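Local coordinates for diacylglycerol lipase (Aspergillus oryzae, PDB 5XK2), which probably hydrolyses the ester bonds of mono- and diacylglycerols, as a fungal class 3 lipase of the alpha/beta-hydrolase fold, at residues A163-L166 against R167-Y171. Numbering follows the deposited sequence.
Sequences AADL and RTKNY
Leu166 and Tyr171 meet where helix 154-168 ends, their side chains packing against a terminus whose backbone bonds illustrate how a helix is brought to a stop. The carbonyl oxygen of Leu166 takes two backbone bonds, from Lys169 N at 2.9 Å and from Tyr171 N at 3.1 Å, which reach it from opposite faces of the carbonyl plane. The same oxygen lies in the plane of the Tyr171 ring, at its edge, 3.4 Å from CD2, while the leucine methyl CD2 touches ring atom CD2 at 3.8 Å. One residue earlier, Asp165 O accepts from Thr168 OG1 at 2.7 Å, in the carbonyl plane and on a lone pair; the threonine chi1 of 69° sets the hydroxyl between backbone N and carbonyl carbon, facing back down the helix. Lys169 runs extended past Asp165 O and bends at CE, bringing NZ into a long salt bridge of 3.5 Å with Asp165 OD1. The bonds from Tyr171 N to Leu166 O and from Asn170 N to Arg167 O define a Schellman motif, with Asn170, at positive phi, as its C-prime residue. The motif closes helix 154-168 of a beta-alpha-beta unit and turns the chain into strand 173-178. On another side of the helix the Arg167 guanidinium lies with one face over Ala163 CB, 4.1 Å from CZ, its extended chain running past Ala163 O. Its NE bonds to Ala173 O and NH1 to Asn198 and Gln195, fixing the group's rotation. Farther out, on helix 118-138, Trp124 NE1 hydrogen-bonds Asp165 OD2, Arg128 forms a salt bridge to it, and Asp136 is hydrogen-bonded to the Tyr171 hydroxyl.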
loop_
_atom_site.group_PDB
_atom_site.type_symbol
_atom_site.label_atom_id
_atom_site.label_comp_id
_atom_site.label_asym_id
_atom_site.label_seq_id
_atom_site.Cartn_x
_atom_site.Cartn_y
_atom_site.Cartn_z
ATOM N N ALA A 163 20.215 -4.982 14.836
ATOM C CA ALA A 163 20.869 -6.119 15.468
ATOM C C ALA A 163 22.321 -6.251 14.989
ATOM O O ALA A 163 23.221 -6.483 15.789
ATOM C CB ALA A 163 20.090 -7.431 15.176
ATOM N N ALA A 164 22.522 -6.121 13.685
ATOM C CA ALA A 164 23.858 -6.239 13.090
ATOM C C ALA A 164 24.814 -5.241 13.743
ATOM O O ALA A 164 25.919 -5.585 14.173
ATOM C CB ALA A 164 23.796 -6.003 11.602
ATOM N N ASP A 165 24.357 -4.000 13.824
ATOM C CA ASP A 165 25.176 -2.908 14.373
ATOM C C ASP A 165 25.427 -3.119 15.867
ATOM O O ASP A 165 26.578 -3.046 16.336
ATOM C CB ASP A 165 24.467 -1.574 14.094
ATOM C CG ASP A 165 25.334 -0.355 14.366
ATOM O OD1 ASP A 165 26.577 -0.466 14.390
ATOM O OD2 ASP A 165 24.750 0.737 14.531
ATOM N N LEU A 166 24.361 -3.383 16.625
ATOM C CA LEU A 166 24.503 -3.613 18.049
ATOM C C LEU A 166 25.508 -4.715 18.363
ATOM O O LEU A 166 26.299 -4.590 19.294
ATOM C CB LEU A 166 23.136 -3.933 18.677
ATOM C CG LEU A 166 22.219 -2.713 18.754
ATOM C CD1 LEU A 166 20.813 -3.148 19.203
ATOM C CD2 LEU A 166 22.758 -1.651 19.738
ATOM N N ARG A 167 25.504 -5.795 17.581
ATOM C CA ARG A 167 26.443 -6.873 17.822
ATOM C C ARG A 167 27.887 -6.430 17.637
ATOM O O ARG A 167 28.752 -6.888 18.373
ATOM C CB ARG A 167 26.158 -8.060 16.892
ATOM C CG ARG A 167 24.872 -8.797 17.246
ATOM C CD ARG A 167 24.429 -9.561 15.994
ATOM N NE ARG A 167 23.155 -10.234 16.219
ATOM C CZ ARG A 167 22.454 -10.801 15.247
ATOM N NH1 ARG A 167 22.873 -10.706 13.989
ATOM N NH2 ARG A 167 21.317 -11.422 15.532
ATOM N N THR A 168 28.138 -5.542 16.681
ATOM C CA THR A 168 29.516 -5.058 16.485
ATOM C C THR A 168 29.947 -4.187 17.666
ATOM O O THR A 168 31.126 -3.894 17.837
ATOM C CB THR A 168 29.696 -4.261 15.173
ATOM O OG1 THR A 168 29.012 -2.993 15.219
ATOM C CG2 THR A 168 29.210 -5.067 13.967
ATOM N N LYS A 169 28.967 -3.734 18.441
ATOM C CA LYS A 169 29.193 -2.932 19.642
ATOM C C LYS A 169 29.166 -3.757 20.935
ATOM O O LYS A 169 29.048 -3.198 22.027
ATOM C CB LYS A 169 28.185 -1.787 19.683
ATOM C CG LYS A 169 28.332 -0.800 18.529
ATOM C CD LYS A 169 27.203 0.235 18.571
ATOM C CE LYS A 169 27.172 1.141 17.354
ATOM N NZ LYS A 169 28.489 1.332 16.705
ATOM N N ASN A 170 29.183 -5.078 20.789
ATOM C CA ASN A 170 29.236 -6.079 21.871
ATOM C C ASN A 170 27.898 -6.422 22.513
ATOM O O ASN A 170 27.874 -7.196 23.474
ATOM C CB ASN A 170 30.202 -5.692 23.017
ATOM C CG ASN A 170 31.576 -5.291 22.528
ATOM O OD1 ASN A 170 32.116 -4.283 22.969
ATOM N ND2 ASN A 170 32.154 -6.076 21.625
ATOM N N TYR A 171 26.794 -5.841 22.038
ATOM C CA TYR A 171 25.489 -6.229 22.573
ATOM C C TYR A 171 25.092 -7.545 21.917
ATOM O O TYR A 171 25.103 -7.636 20.693
ATOM C CB TYR A 171 24.424 -5.145 22.299
ATOM C CG TYR A 171 24.764 -3.791 22.871
ATOM C CD1 TYR A 171 24.412 -3.448 24.186
ATOM C CD2 TYR A 171 25.452 -2.848 22.109
ATOM C CE1 TYR A 171 24.747 -2.197 24.713
ATOM C CE2 TYR A 171 25.793 -1.613 22.628
ATOM C CZ TYR A 171 25.438 -1.290 23.930
ATOM O OH TYR A 171 25.798 -0.056 24.420
#